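Side-chain contacts in arginase (Thermus thermophilus, PDB 2EF5), which probably hydrolyses L-arginine to L-ornithine and urea with the help of two manganese ions per subunit, a reaction of the urea cycle: residues Tyr186-His189 / Glu190-Arg193; Asp192-Gly195 / Val196-Ala200; Gly235-Thr238 / Tyr239-His243; Ala274-Leu277 / Val278-Leu282. All coordinates share one frame; numbering follows the deposited sequence.

Contact 1 (Tyr186-His189 / Glu190-Arg193). With GAI (guanidine), chain J.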
loop_
_atom_site.group_PDB
_atom_site.type_symbol
_atom_site.label_atom_id
_atom_site.label_comp_id
_atom_site.label_asym_id
_atom_site.label_seq_id
_atom_site.Cartn_x
_atom_site.Cartn_y
_atom_site.Cartn_z
ATOM N N TYR A 186 -15.399 -3.346 13.892
ATOM C CA TYR A 186 -14.305 -4.207 14.315
ATOM C C TYR A 186 -14.657 -5.639 13.904
ATOM O O TYR A 186 -15.396 -6.333 14.600
ATOM C CB TYR A 186 -14.106 -4.116 15.832
ATOM C CG TYR A 186 -13.506 -2.804 16.301
ATOM C CD1 TYR A 186 -12.152 -2.519 16.093
ATOM C CD2 TYR A 186 -14.293 -1.833 16.930
ATOM C CE1 TYR A 186 -11.597 -1.301 16.495
ATOM C CE2 TYR A 186 -13.743 -0.608 17.332
ATOM C CZ TYR A 186 -12.395 -0.352 17.108
ATOM O OH TYR A 186 -11.854 0.864 17.465
ATOM N N THR A 187 -14.154 -6.075 12.756
ATOM C CA THR A 187 -14.430 -7.429 12.297
ATOM C C THR A 187 -13.491 -8.364 13.050
ATOM O O THR A 187 -12.600 -7.904 13.770
ATOM C CB THR A 187 -14.142 -7.598 10.787
ATOM O OG1 THR A 187 -12.729 -7.504 10.561
ATOM C CG2 THR A 187 -14.854 -6.524 9.973
ATOM N N MET A 188 -13.676 -9.669 12.882
ATOM C CA MET A 188 -12.805 -10.626 13.549
ATOM C C MET A 188 -11.355 -10.428 13.108
ATOM O O MET A 188 -10.426 -10.839 13.806
ATOM C CB MET A 188 -13.249 -12.058 13.254
ATOM C CG MET A 188 -14.557 -12.452 13.924
ATOM S SD MET A 188 -14.547 -12.172 15.703
ATOM C CE MET A 188 -13.141 -13.201 16.216
ATOM N N HIS A 189 -11.148 -9.799 11.952
ATOM C CA HIS A 189 -9.783 -9.546 11.488
ATOM C C HIS A 189 -9.116 -8.585 12.457
ATOM O O HIS A 189 -7.973 -8.800 12.871
ATOM C CB HIS A 189 -9.781 -8.957 10.069
ATOM C CG HIS A 189 -8.423 -8.540 9.591
ATOM N ND1 HIS A 189 -7.888 -7.301 9.867
ATOM C CD2 HIS A 189 -7.478 -9.218 8.901
ATOM C CE1 HIS A 189 -6.666 -7.233 9.368
ATOM N NE2 HIS A 189 -6.392 -8.381 8.777
ATOM N N GLU A 190 -9.840 -7.529 12.828
ATOM C CA GLU A 190 -9.327 -6.549 13.781
ATOM C C GLU A 190 -9.214 -7.202 15.163
ATOM O O GLU A 190 -8.287 -6.926 15.918
ATOM C CB GLU A 190 -10.262 -5.335 13.877
ATOM C CG GLU A 190 -10.110 -4.305 12.761
ATOM C CD GLU A 190 -10.640 -4.795 11.427
ATOM O OE1 GLU A 190 -11.812 -5.224 11.372
ATOM O OE2 GLU A 190 -9.891 -4.746 10.430
ATOM N N VAL A 191 -10.172 -8.057 15.501
ATOM C CA VAL A 191 -10.124 -8.713 16.798
ATOM C C VAL A 191 -8.828 -9.518 16.902
ATOM O O VAL A 191 -8.110 -9.435 17.895
ATOM C CB VAL A 191 -11.346 -9.639 17.004
ATOM C CG1 VAL A 191 -11.171 -10.463 18.279
ATOM C CG2 VAL A 191 -12.611 -8.800 17.101
ATOM N N ASP A 192 -8.518 -10.275 15.856
ATOM C CA ASP A 192 -7.310 -11.091 15.847
ATOM C C ASP A 192 -6.051 -10.239 15.880
ATOM O O ASP A 192 -5.071 -10.585 16.543
ATOM C CB ASP A 192 -7.269 -11.990 14.604
ATOM C CG ASP A 192 -8.280 -13.122 14.665
ATOM O OD1 ASP A 192 -8.538 -13.640 15.773
ATOM O OD2 ASP A 192 -8.805 -13.515 13.605
ATOM N N ARG A 193 -6.089 -9.117 15.167
ATOM C CA ARG A 193 -4.952 -8.210 15.073
ATOM C C ARG A 193 -4.699 -7.384 16.329
ATOM O O ARG A 193 -3.561 -7.250 16.772
ATOM C CB ARG A 193 -5.174 -7.254 13.901
ATOM C CG ARG A 193 -3.994 -7.053 12.971
ATOM C CD ARG A 193 -4.286 -5.860 12.083
ATOM N NE ARG A 193 -4.073 -6.118 10.664
ATOM C CZ ARG A 193 -2.882 -6.220 10.082
ATOM N NH1 ARG A 193 -1.775 -6.089 10.799
ATOM N NH2 ARG A 193 -2.805 -6.442 8.776
HETATM C C GAI J . -10.241 -13.892 10.459
HETATM N N1 GAI J . -9.111 -13.201 10.584
HETATM N N2 GAI J . -10.776 -14.464 11.528
HETATM N N3 GAI J . -10.830 -14.017 9.265
#
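Glu190 folds back over the start of its own helix to meet Thr187. Its CB packs at the edge of the Tyr186 ring, 4.1 Å from Tyr186 CD1. With CG beside the backbone N (chi1 -80°) and a second bend at chi2, the chain turns its carboxylate toward the residues before it. There Glu190 OE1 takes two bonds from one residue: Thr187 N, 2.9 Å away, reaches its anti lone pair, while Thr187 OG1 comes at 2.6 Å from above the carboxylate plane. Thr187 and Glu190 thus form a capping box at the point where strand 184-187 passes into helix 188-194. Glu190 OE2 accepts a longer bond, 3.3 Å from His189 ND1, whose ring stands about 51° to the carboxylate. Thr187 OG1 also accepts from His189 N, the N-cap bond. Threonine suits the N-cap because its short hydroxyl can both accept from the helix and donate to the glutamate. With an alanine at Glu190, Thr187 N and OG1 would probably lose the oxygen that takes both of them, and His189 ND1 the other, so the imidazole could turn more freely. That imidazole lies alongside Arg193, with His189 CE1 3.1 Å from Arg193 NE; the arginine's guanidinium forms salt bridges with Glu251 and Glu201 of the second subunit. On another side of the helix Met188 CE rests on Val191 CG1 at 4.0 Å. Asp192 OD2 accepts from two nitrogens of the bound guanidine, N2 at 3.0 Å and N1 at 3.1 Å, and its OD1 is salt-bridged to Arg240 of the second subunit.

Contact 2 (Asp192-Gly195 / Val196-Ala200). With GAI (guanidine), chain J.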
loop_
_atom_site.group_PDB
_atom_site.type_symbol
_atom_site.label_atom_id
_atom_site.label_comp_id
_atom_site.label_asym_id
_atom_site.label_seq_id
_atom_site.Cartn_x
_atom_site.Cartn_y
_atom_site.Cartn_z
ATOM N N ASP A 192 -8.518 -10.275 15.856
ATOM C CA ASP A 192 -7.310 -11.091 15.847
ATOM C C ASP A 192 -6.051 -10.239 15.880
ATOM O O ASP A 192 -5.071 -10.585 16.543
ATOM C CB ASP A 192 -7.269 -11.990 14.604
ATOM C CG ASP A 192 -8.280 -13.122 14.665
ATOM O OD1 ASP A 192 -8.538 -13.640 15.773
ATOM O OD2 ASP A 192 -8.805 -13.515 13.605
ATOM N N ARG A 193 -6.089 -9.117 15.167
ATOM C CA ARG A 193 -4.952 -8.210 15.073
ATOM C C ARG A 193 -4.699 -7.384 16.329
ATOM O O ARG A 193 -3.561 -7.250 16.772
ATOM C CB ARG A 193 -5.174 -7.254 13.901
ATOM C CG ARG A 193 -3.994 -7.053 12.971
ATOM C CD ARG A 193 -4.286 -5.860 12.083
ATOM N NE ARG A 193 -4.073 -6.118 10.664
ATOM C CZ ARG A 193 -2.882 -6.220 10.082
ATOM N NH1 ARG A 193 -1.775 -6.089 10.799
ATOM N NH2 ARG A 193 -2.805 -6.442 8.776
ATOM N N LEU A 194 -5.763 -6.832 16.900
ATOM C CA LEU A 194 -5.641 -5.969 18.069
ATOM C C LEU A 194 -5.915 -6.607 19.427
ATOM O O LEU A 194 -5.360 -6.174 20.433
ATOM C CB LEU A 194 -6.571 -4.769 17.906
ATOM C CG LEU A 194 -6.430 -3.938 16.624
ATOM C CD1 LEU A 194 -7.605 -2.967 16.508
ATOM C CD2 LEU A 194 -5.098 -3.197 16.634
ATOM N N GLY A 195 -6.773 -7.620 19.465
ATOM C CA GLY A 195 -7.108 -8.239 20.735
ATOM C C GLY A 195 -8.301 -7.505 21.324
ATOM O O GLY A 195 -8.441 -6.293 21.138
ATOM N N VAL A 196 -9.159 -8.227 22.041
ATOM C CA VAL A 196 -10.347 -7.629 22.645
ATOM C C VAL A 196 -10.049 -6.509 23.642
ATOM O O VAL A 196 -10.784 -5.527 23.711
ATOM C CB VAL A 196 -11.215 -8.707 23.350
ATOM C CG1 VAL A 196 -12.355 -8.053 24.121
ATOM C CG2 VAL A 196 -11.766 -9.672 22.324
ATOM N N ALA A 197 -8.981 -6.652 24.418
ATOM C CA ALA A 197 -8.648 -5.634 25.405
ATOM C C ALA A 197 -8.528 -4.246 24.766
ATOM O O ALA A 197 -9.159 -3.281 25.206
ATOM C CB ALA A 197 -7.353 -6.007 26.114
ATOM N N ARG A 198 -7.713 -4.153 23.722
ATOM C CA ARG A 198 -7.516 -2.891 23.030
ATOM C C ARG A 198 -8.803 -2.428 22.345
ATOM O O ARG A 198 -9.149 -1.248 22.393
ATOM C CB ARG A 198 -6.389 -3.025 22.008
ATOM C CG ARG A 198 -6.112 -1.748 21.242
ATOM C CD ARG A 198 -4.877 -1.879 20.372
ATOM N NE ARG A 198 -4.618 -0.644 19.639
ATOM C CZ ARG A 198 -3.612 -0.472 18.788
ATOM N NH1 ARG A 198 -2.756 -1.456 18.554
ATOM N NH2 ARG A 198 -3.468 0.688 18.161
ATOM N N ILE A 199 -9.523 -3.350 21.713
ATOM C CA ILE A 199 -10.772 -2.980 21.048
ATOM C C ILE A 199 -11.793 -2.429 22.030
ATOM O O ILE A 199 -12.470 -1.446 21.732
ATOM C CB ILE A 199 -11.384 -4.173 20.304
ATOM C CG1 ILE A 199 -10.515 -4.512 19.094
ATOM C CG2 ILE A 199 -12.804 -3.849 19.856
ATOM C CD1 ILE A 199 -10.954 -5.746 18.364
ATOM N N ALA A 200 -11.907 -3.054 23.198
ATOM C CA ALA A 200 -12.845 -2.591 24.218
ATOM C C ALA A 200 -12.494 -1.166 24.641
ATOM O O ALA A 200 -13.376 -0.334 24.849
ATOM C CB ALA A 200 -12.812 -3.518 25.428
HETATM C C GAI J . -10.241 -13.892 10.459
HETATM N N1 GAI J . -9.111 -13.201 10.584
HETATM N N2 GAI J . -10.776 -14.464 11.528
HETATM N N3 GAI J . -10.830 -14.017 9.265
HETATM O O HOH W 1 -4.857 -5.990 23.006
#
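Leu194 and Arg198 cross at a slant, the leucine lying over one face of the guanidinium. Leu194 CD2 sits 3.4 Å above that plane, displaced toward its rim, and comes within 3.5 Å of Arg198 NH1. The arginine reaches this place fully stretched: CG lies opposite the backbone N (chi1 -180°) and the chain runs straight on to NE. Arginine suits the position because its flat end can lie against a methyl group while its NE is salt-bridged to Glu202. Against Ile199 the same leucine is set at about a right angle, Leu194 CB meeting Ile199 CG1 at 4.1 Å. Ile199 CG1, carried beside its own backbone N, also lies 3.4 Å from Gly195 O.

The link between these groups is Gly195, the first residue beyond helix 188-194 and the N-cap of the next. Its positive phi, 89°, would press a CB against the carbonyl oxygen of Leu194, a strain that glycine avoids. Gly195 O accepts from Ile199 N at 3.2 Å, the first turn of the new helix. A water donates to Leu194 O at 2.6 Å and is held only weakly by Arg198 N, bridging the two helix ends. Through this single glycine, helix 188-194, which follows the outermost strand 184-187 of the parallel sheet, gives way to helix 196-206. Val196 and Ala200 pack the latter against Leu245 of helix 239-252.

Contact 3 (Gly235-Thr238 / Tyr239-His243)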
loop_
_atom_site.group_PDB
_atom_site.type_symbol
_atom_site.label_atom_id
_atom_site.label_comp_id
_atom_site.label_asym_id
_atom_site.label_seq_id
_atom_site.Cartn_x
_atom_site.Cartn_y
_atom_site.Cartn_z
ATOM N N GLY A 235 -15.396 -19.090 13.330
ATOM C CA GLY A 235 -14.392 -18.085 13.630
ATOM C C GLY A 235 -14.905 -16.931 14.466
ATOM O O GLY A 235 -14.583 -15.775 14.189
ATOM N N GLY A 236 -15.694 -17.241 15.493
ATOM C CA GLY A 236 -16.236 -16.198 16.347
ATOM C C GLY A 236 -15.430 -15.981 17.611
ATOM O O GLY A 236 -14.319 -16.498 17.747
ATOM N N LEU A 237 -16.001 -15.222 18.541
ATOM C CA LEU A 237 -15.338 -14.931 19.803
ATOM C C LEU A 237 -15.272 -16.148 20.706
ATOM O O LEU A 237 -16.148 -17.016 20.653
ATOM C CB LEU A 237 -16.082 -13.822 20.548
ATOM C CG LEU A 237 -16.140 -12.431 19.921
ATOM C CD1 LEU A 237 -16.975 -11.508 20.816
ATOM C CD2 LEU A 237 -14.722 -11.891 19.756
ATOM N N THR A 238 -14.233 -16.205 21.536
ATOM C CA THR A 238 -14.086 -17.297 22.488
ATOM C C THR A 238 -14.864 -16.889 23.735
ATOM O O THR A 238 -15.246 -15.724 23.884
ATOM C CB THR A 238 -12.620 -17.483 22.931
ATOM O OG1 THR A 238 -12.182 -16.292 23.601
ATOM C CG2 THR A 238 -11.708 -17.749 21.729
ATOM N N TYR A 239 -15.077 -17.846 24.628
ATOM C CA TYR A 239 -15.772 -17.621 25.892
ATOM C C TYR A 239 -15.097 -16.499 26.676
ATOM O O TYR A 239 -15.760 -15.577 27.157
ATOM C CB TYR A 239 -15.726 -18.909 26.715
ATOM C CG TYR A 239 -16.298 -18.822 28.110
ATOM C CD1 TYR A 239 -17.661 -19.003 28.335
ATOM C CD2 TYR A 239 -15.467 -18.636 29.212
ATOM C CE1 TYR A 239 -18.183 -19.014 29.616
ATOM C CE2 TYR A 239 -15.979 -18.644 30.513
ATOM C CZ TYR A 239 -17.341 -18.838 30.702
ATOM O OH TYR A 239 -17.862 -18.877 31.970
ATOM N N ARG A 240 -13.776 -16.596 26.815
ATOM C CA ARG A 240 -12.997 -15.611 27.549
ATOM C C ARG A 240 -13.033 -14.228 26.889
ATOM O O ARG A 240 -13.199 -13.220 27.577
ATOM C CB ARG A 240 -11.542 -16.092 27.705
ATOM C CG ARG A 240 -11.375 -17.266 28.691
ATOM C CD ARG A 240 -10.028 -17.995 28.541
ATOM N NE ARG A 240 -8.899 -17.071 28.472
ATOM C CZ ARG A 240 -7.645 -17.448 28.224
ATOM N NH1 ARG A 240 -7.352 -18.736 28.038
ATOM N NH2 ARG A 240 -6.684 -16.537 28.105
ATOM N N GLU A 241 -12.874 -14.163 25.571
ATOM C CA GLU A 241 -12.923 -12.872 24.900
ATOM C C GLU A 241 -14.248 -12.168 25.160
ATOM O O GLU A 241 -14.275 -10.974 25.449
ATOM C CB GLU A 241 -12.737 -13.019 23.387
ATOM C CG GLU A 241 -11.335 -13.378 22.960
ATOM C CD GLU A 241 -11.224 -13.531 21.462
ATOM O OE1 GLU A 241 -12.131 -14.146 20.865
ATOM O OE2 GLU A 241 -10.238 -13.041 20.875
ATOM N N ALA A 242 -15.347 -12.902 25.049
ATOM C CA ALA A 242 -16.664 -12.315 25.274
ATOM C C ALA A 242 -16.799 -11.801 26.704
ATOM O O ALA A 242 -17.342 -10.720 26.930
ATOM C CB ALA A 242 -17.767 -13.340 24.963
ATOM N N HIS A 243 -16.312 -12.563 27.681
ATOM C CA HIS A 243 -16.410 -12.101 29.059
ATOM C C HIS A 243 -15.513 -10.882 29.270
ATOM O O HIS A 243 -15.909 -9.931 29.945
ATOM C CB HIS A 243 -16.059 -13.222 30.045
ATOM C CG HIS A 243 -17.197 -14.157 30.314
ATOM N ND1 HIS A 243 -18.247 -13.828 31.148
ATOM C CD2 HIS A 243 -17.472 -15.386 29.827
ATOM C CE1 HIS A 243 -19.118 -14.821 31.162
ATOM N NE2 HIS A 243 -18.677 -15.779 30.370
#
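Thr238 and Glu241 clasp each other in a capping box at the N-terminus of helix 239-252. Thr238 OG1 accepts from Glu241 N at 3.0 Å, a nearly straight bond (163°). In return Glu241 OE1 receives Thr238 N, also at 3.0 Å, on its anti side and 15° out of the carboxylate plane. The threonine hydroxyl can reach the helix because it stands between its own backbone N and carbonyl carbon (chi1 62°), and the glutamate three residues on extends beyond CG and so brings OE1 back to Thr238 N. Thr238 O takes Ala242 N, starting the regular helical bonding.

Around this pair, Leu237 CD2 lies 3.6 Å from Glu241 OE1, and its side chain also packs on Met188 and Val191 of helix 188-194. Beyond the two segments, Arg240 of the second subunit forms a salt bridge with Glu241 OE1, at the subunit interface. An alanine in place of Glu241 would probably leave Thr238 N without its acceptor and take from Arg240 of the second subunit one of its carboxylate partners.

Farther out, Gly236 N is hydrogen-bonded to Asp222 OD1 in the loop leading into the cap. Arg240 and His243 touch a bound guanidine, and His243 ND1 is hydrogen-bonded to Ser283. One turn along the helix, the flat aromatic side chain of Tyr239 receives the edge of the histidine ring over its centre, His243 CD2 standing 3.5 Å above the tyrosine plane.

Contact 4 (Ala274-Leu277 / Val278-Leu282)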
loop_
_atom_site.group_PDB
_atom_site.type_symbol
_atom_site.label_atom_id
_atom_site.label_comp_id
_atom_site.label_asym_id
_atom_site.label_seq_id
_atom_site.Cartn_x
_atom_site.Cartn_y
_atom_site.Cartn_z
ATOM N N ALA A 274 -27.922 -20.254 25.732
ATOM C CA ALA A 274 -28.662 -19.353 26.608
ATOM C C ALA A 274 -27.858 -19.152 27.901
ATOM O O ALA A 274 -27.788 -18.039 28.430
ATOM C CB ALA A 274 -30.036 -19.936 26.930
ATOM N N GLU A 275 -27.256 -20.228 28.407
ATOM C CA GLU A 275 -26.463 -20.126 29.631
ATOM C C GLU A 275 -25.260 -19.224 29.372
ATOM O O GLU A 275 -24.844 -18.471 30.253
ATOM C CB GLU A 275 -26.006 -21.515 30.102
ATOM C CG GLU A 275 -27.179 -22.472 30.343
ATOM C CD GLU A 275 -26.755 -23.865 30.766
ATOM O OE1 GLU A 275 -25.625 -24.284 30.426
ATOM O OE2 GLU A 275 -27.567 -24.553 31.426
ATOM N N MET A 276 -24.710 -19.299 28.162
ATOM C CA MET A 276 -23.571 -18.466 27.781
ATOM C C MET A 276 -23.948 -16.996 27.887
ATOM O O MET A 276 -23.244 -16.208 28.519
ATOM C CB MET A 276 -23.149 -18.739 26.336
ATOM C CG MET A 276 -22.289 -19.974 26.105
ATOM S SD MET A 276 -20.579 -19.761 26.645
ATOM C CE MET A 276 -20.280 -18.031 26.201
ATOM N N LEU A 277 -25.053 -16.624 27.249
ATOM C CA LEU A 277 -25.491 -15.235 27.266
ATOM C C LEU A 277 -25.876 -14.739 28.651
ATOM O O LEU A 277 -25.680 -13.573 28.967
ATOM C CB LEU A 277 -26.653 -15.023 26.294
ATOM C CG LEU A 277 -26.239 -14.463 24.927
ATOM C CD1 LEU A 277 -25.282 -15.419 24.242
ATOM C CD2 LEU A 277 -27.473 -14.251 24.064
ATOM N N VAL A 278 -26.447 -15.604 29.476
ATOM C CA VAL A 278 -26.791 -15.165 30.816
ATOM C C VAL A 278 -25.494 -14.813 31.549
ATOM O O VAL A 278 -25.411 -13.784 32.217
ATOM C CB VAL A 278 -27.552 -16.249 31.603
ATOM C CG1 VAL A 278 -27.626 -15.860 33.068
ATOM C CG2 VAL A 278 -28.959 -16.406 31.035
ATOM N N GLY A 279 -24.480 -15.660 31.402
ATOM C CA GLY A 279 -23.216 -15.401 32.061
ATOM C C GLY A 279 -22.620 -14.089 31.591
ATOM O O GLY A 279 -22.053 -13.337 32.388
ATOM N N LEU A 280 -22.744 -13.808 30.296
ATOM C CA LEU A 280 -22.206 -12.571 29.746
ATOM C C LEU A 280 -22.967 -11.374 30.301
ATOM O O LEU A 280 -22.366 -10.340 30.568
ATOM C CB LEU A 280 -22.257 -12.591 28.213
ATOM C CG LEU A 280 -21.270 -13.583 27.590
ATOM C CD1 LEU A 280 -21.512 -13.715 26.087
ATOM C CD2 LEU A 280 -19.848 -13.111 27.859
ATOM N N ALA A 281 -24.273 -11.510 30.491
ATOM C CA ALA A 281 -25.053 -10.406 31.057
ATOM C C ALA A 281 -24.549 -10.106 32.469
ATOM O O ALA A 281 -24.418 -8.945 32.857
ATOM C CB ALA A 281 -26.536 -10.760 31.104
ATOM N N LEU A 282 -24.262 -11.154 33.239
ATOM C CA LEU A 282 -23.780 -10.973 34.604
ATOM C C LEU A 282 -22.465 -10.190 34.605
ATOM O O LEU A 282 -22.280 -9.267 35.407
ATOM C CB LEU A 282 -23.606 -12.331 35.289
ATOM C CG LEU A 282 -24.865 -13.208 35.387
ATOM C CD1 LEU A 282 -24.494 -14.532 36.062
ATOM C CD2 LEU A 282 -25.969 -12.484 36.169
#
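Val278 holds CG1 anti to the backbone N, beside the carbonyl carbon (chi1 168°), which puts CG2 beside the N and 3.3 Å from Ala274 O, one turn back. Leu280 holds CG beside its backbone N as well (chi1 -70°), and this sets Leu280 CG 3.4 Å from Met276 O. In both cases a hydrocarbon group rests on the carbonyl that its own N-H already binds: Val278 N donates to Ala274 O at 3.0 Å, and Leu280 N to Met276 O at 3.0 Å in the carbonyl plane. Gly279 N bonds to Glu275 O between them, and Ala281 N follows with Leu277 O at 2.9 Å. These i to i+4 bonds define regular alpha helix within 272-284.

Side chain meets side chain only loosely along this face, Met276 CE standing 4.5 Å from Leu280 CD1; the flexible thioether of Met276 instead packs on Tyr239 of helix 239-252, and Leu280 on Ala242, His243 and Met246 of the same helix. On another side, Ala274, Leu277 and Val278 touch Leu26 of helix 22-28, where a small alanine and a branched valine suit close packing between helices. The side chain of Leu277 also comes within about 7 Å of that of the manganese ligand Asp217.

The contact therefore has backbone polar groups paired within the helix and mostly apolar side chains turned outward, so within 274-282 it is chiefly apolar packing that joins the helix to its neighbours.

Contacts 1 and 2 share Asp192 and Arg193 and lie about 7 Å apart between centres; Val191 CA touches Ile199 CD1 at 3.5 Å. Contact 3, about 12 Å from contact 1, is joined to it where Met188 CG meets Gly235 O at 3.3 Å, and to contact 2 through Val196 CG2 and Glu241 CB at 3.6 Å. Contact 4 meets only contact 3, Tyr239 CD1 packing on Met276 SD at 3.5 Å. Contacts 1 to 3 face the second subunit; one guanidine is held by Asp192, shared by contacts 1 and 2, and a guanidine also touches Arg240 and His243 of contact 3. Contact 4 lies nearer the metals: the side chain of Leu277 is about 10 Å from a manganese ion, against about 12 Å for Met188.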